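Local coordinates for flavoprotein (Thermotoga maritima, PDB 5V8S) that probably acts in electron transfer as an oxidoreductase, joining a metallo-beta-lactamase-like domain with a di-iron centre to a flavodoxin-like domain of an FMN-binding family, at residues V157-P160 with D166-V169; V270-D273 with V279-V282. The protein carries 1 engineered substitution. All blocks are in the same frame, centred on the assembly; numbering follows the deposited sequence.

Interaction 1 (V157-P160 with D166-V169); sequences VMTP and DTMV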
# COMPACT_ATOMS: atom_id res chain seq x y z
N VAL A 157 23.63 27.69 9.54
CA VAL A 157 23.67 27.56 8.09
C VAL A 157 22.32 27.00 7.65
O VAL A 157 21.95 25.88 8.02
CB VAL A 157 24.80 26.63 7.65
CG1 VAL A 157 24.79 26.46 6.15
CG2 VAL A 157 26.16 27.16 8.17
N MET A 158 21.59 27.77 6.85
CA MET A 158 20.31 27.30 6.34
C MET A 158 20.54 26.22 5.29
O MET A 158 21.36 26.38 4.39
CB MET A 158 19.52 28.45 5.72
CG MET A 158 19.23 29.62 6.66
SD MET A 158 18.46 29.19 8.23
CE MET A 158 19.82 29.44 9.37
N THR A 159 19.83 25.11 5.42
CA THR A 159 19.89 24.02 4.45
C THR A 159 18.46 23.66 4.08
O THR A 159 17.96 22.58 4.43
CB THR A 159 20.68 22.83 4.99
OG1 THR A 159 20.04 22.31 6.16
CG2 THR A 159 22.12 23.25 5.33
N PRO A 160 17.76 24.55 3.37
CA PRO A 160 16.32 24.36 3.16
C PRO A 160 15.99 23.10 2.38
O PRO A 160 16.77 22.63 1.54
CB PRO A 160 15.91 25.61 2.37
CG PRO A 160 17.18 26.08 1.71
CD PRO A 160 18.29 25.71 2.64
N ASP A 166 12.18 24.76 6.90
CA ASP A 166 12.75 25.30 8.13
C ASP A 166 14.14 24.77 8.45
O ASP A 166 14.74 25.23 9.42
CB ASP A 166 11.83 25.00 9.33
CG ASP A 166 11.76 23.52 9.70
OD1 ASP A 166 12.21 22.66 8.91
OD2 ASP A 166 11.24 23.22 10.80
N THR A 167 14.67 23.84 7.67
CA THR A 167 15.84 23.09 8.12
C THR A 167 17.11 23.93 8.08
O THR A 167 17.37 24.66 7.11
CB THR A 167 15.99 21.79 7.32
OG1 THR A 167 16.06 22.06 5.91
CG2 THR A 167 14.82 20.96 7.52
N MET A 168 17.88 23.84 9.15
CA MET A 168 19.19 24.46 9.25
C MET A 168 20.10 23.51 10.00
O MET A 168 19.66 22.51 10.59
CB MET A 168 19.11 25.81 9.98
CG MET A 168 18.73 25.70 11.43
SD MET A 168 18.87 27.32 12.24
CE MET A 168 18.66 26.83 13.94
N VAL A 169 21.39 23.81 9.99
CA VAL A 169 22.36 23.07 10.78
C VAL A 169 23.14 24.08 11.62
O VAL A 169 23.27 25.24 11.24
CB VAL A 169 23.29 22.21 9.89
CG1 VAL A 169 22.49 21.17 9.10
CG2 VAL A 169 24.07 23.07 8.94

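Interaction 2 (V270-D273 with V279-V282); sequences VIYD and VENV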
# COMPACT_ATOMS: atom_id res chain seq x y z
N VAL A 270 14.63 -5.56 -9.75
CA VAL A 270 13.53 -6.12 -10.53
C VAL A 270 12.29 -6.05 -9.65
O VAL A 270 12.28 -6.61 -8.54
CB VAL A 270 13.81 -7.58 -10.92
CG1 VAL A 270 12.67 -8.13 -11.79
CG2 VAL A 270 15.14 -7.68 -11.65
N ILE A 271 11.25 -5.39 -10.15
CA ILE A 271 10.05 -5.10 -9.37
C ILE A 271 8.86 -5.52 -10.21
O ILE A 271 8.67 -5.00 -11.32
CB ILE A 271 9.96 -3.60 -9.04
CG1 ILE A 271 11.17 -3.12 -8.26
CG2 ILE A 271 8.67 -3.31 -8.26
CD1 ILE A 271 11.34 -1.63 -8.36
N TYR A 272 8.04 -6.43 -9.70
CA TYR A 272 6.90 -6.88 -10.49
C TYR A 272 5.73 -7.31 -9.63
O TYR A 272 5.88 -7.67 -8.46
CB TYR A 272 7.30 -8.01 -11.45
CG TYR A 272 7.74 -9.31 -10.84
CD1 TYR A 272 9.07 -9.52 -10.47
CD2 TYR A 272 6.88 -10.39 -10.74
CE1 TYR A 272 9.49 -10.72 -9.95
CE2 TYR A 272 7.30 -11.61 -10.21
CZ TYR A 272 8.61 -11.78 -9.85
OH TYR A 272 9.05 -13.00 -9.35
N ASP A 273 4.55 -7.29 -10.26
CA ASP A 273 3.34 -7.84 -9.67
C ASP A 273 2.83 -8.98 -10.54
O ASP A 273 2.68 -8.82 -11.76
CB ASP A 273 2.25 -6.77 -9.38
CG ASP A 273 1.77 -5.99 -10.62
OD1 ASP A 273 2.39 -6.07 -11.71
OD2 ASP A 273 0.74 -5.26 -10.47
N VAL A 279 3.12 -13.31 -15.13
CA VAL A 279 4.23 -12.37 -15.01
C VAL A 279 5.42 -13.04 -14.34
O VAL A 279 6.57 -12.89 -14.78
CB VAL A 279 3.78 -11.11 -14.26
CG1 VAL A 279 4.96 -10.19 -14.04
CG2 VAL A 279 2.68 -10.37 -15.04
N GLU A 280 5.17 -13.80 -13.28
CA GLU A 280 6.26 -14.49 -12.59
C GLU A 280 7.04 -15.40 -13.55
O GLU A 280 8.27 -15.48 -13.47
CB GLU A 280 5.69 -15.29 -11.42
CG GLU A 280 6.57 -16.43 -10.91
CD GLU A 280 7.69 -15.92 -10.06
OE1 GLU A 280 7.54 -14.80 -9.55
OE2 GLU A 280 8.72 -16.63 -9.91
N ASN A 281 6.35 -16.11 -14.44
CA ASN A 281 7.06 -17.00 -15.35
C ASN A 281 8.02 -16.23 -16.24
O ASN A 281 9.15 -16.68 -16.47
CB ASN A 281 6.05 -17.75 -16.19
CG ASN A 281 5.36 -18.84 -15.42
OD1 ASN A 281 5.67 -19.06 -14.24
ND2 ASN A 281 4.41 -19.51 -16.05
N VAL A 282 7.58 -15.10 -16.79
CA VAL A 282 8.46 -14.29 -17.62
C VAL A 282 9.58 -13.69 -16.79
O VAL A 282 10.74 -13.66 -17.22
CB VAL A 282 7.67 -13.21 -18.39
CG1 VAL A 282 8.65 -12.20 -19.02
CG2 VAL A 282 6.80 -13.86 -19.46

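Interaction 1 (V157-P160 with D166-V169)
T167 grips the end of the 157-160 segment with both its side chain and its backbone. Its hydroxyl, set between backbone N and carbonyl carbon by a chi1 of 56°, reaches the carbonyl of T159: OG1 donates to T159 O over a very short 2.5 Å, a length to be taken with some caution. The same OG1 accepts a hydrogen bond from L162 N, so one small hydroxyl ties together the loop that joins the two strands. From the backbone of this residue, T167 O receives T159 N at 3.0 Å, the donor lying well off the carbonyl plane. The hydroxyl of T159 is buried here, yet its OG1 has no hydrogen-bond partner in the model.

M168 pairs with M158 at a non-hydrogen-bonded antiparallel site, where the CA atoms come within 4.2 Å. The two thioethers lie alongside, pointing the same way. M168 runs out straight, whereas M158 folds back at chi2 and chi3, which brings its CE to 3.7 Å from M168 SD. The flexible, unbranched chain of M158 can bend in this way and lay its methyl on M168.

V169 forms the hydrogen-bonded pair with V157, their side chains on the face opposite the methionines. V169 N bonds to V157 O at 2.9 Å and V157 N to V169 O at 3.0 Å, the latter almost linear at 175°. Beta-branched valines fit these extended positions: V169 CG2 rests 3.9 Å from V157 CB, and both side chains pack on L228 of helix 218-228.

This is the closing end of a beta hairpin in the metallo-beta-lactamase-like domain, beside its di-iron site. D166, just before T167, bonds through OD1 to ND1 of the pocket residue H97, consistent with a second-shell carboxylate that helps to orient a ligand histidine.

Interaction 2 (V270-D273 with V279-V282)
Strand 267-273 and the first turn of helix 278-292 approach most closely where D273 and V279 lie with CA atoms 7.1 Å apart, too far for backbone pairing, so side chains make most of the contact. Y272 gives the largest share. Its CB points at the helix; a chi1 of 65° sets CG between the backbone N and the carbonyl carbon, and from there the ring runs out to E280.

There Y272 OH donates to E280 OE1 in a very short hydrogen bond of 2.4 Å, whose exact length deserves caution. The carboxylate oxygen meets the ring at its edge and in its plane, while the carboxylate itself is turned 44° from the ring. E280 reaches this spot by bending at chi2. A long glutamate at the helix rim can thus satisfy a tyrosine hydroxyl whose ring is buried; K301 adds a weak, long ion pair to the same OE1.

Nearer the strand end, V279 CG1 lies 3.8 Å from Y272 CD2, approaching the ring obliquely, and also rests 3.5 Å from D273 O. Compact and branched, valine packs closely against both ring and backbone. The D273 carbonyl also takes a hydrogen bond from S328 OG.

In flavodoxins the loop between the first strand and first helix holds the FMN phosphate, and the one joining these two elements probably does the same. Y272 also packs on M283 one turn further along the helix and on V299 and K301 of strand 296-302. Strand 267-273 runs between parallel strands 296-302 and 322-327, as the first strand of a flavodoxin-like alpha/beta sandwich does.

The two contacts belong to different domains and lie on opposite sides of the chain's centre, their centres 42 Å apart and their nearest atoms about 27 Å. They come in series: interaction 1 closes within the metallo-beta-lactamase-like part before interaction 2 opens in the flavodoxin-like part. No sheet is shared. The first joins antiparallel neighbours in a mixed sheet next to the di-iron centre; the second joins a strand of a parallel sheet to the helix that follows it. Each therefore belongs to the local architecture of one module, consistent with a protein that keeps its metal centre and its probable flavin-binding unit in separate folds.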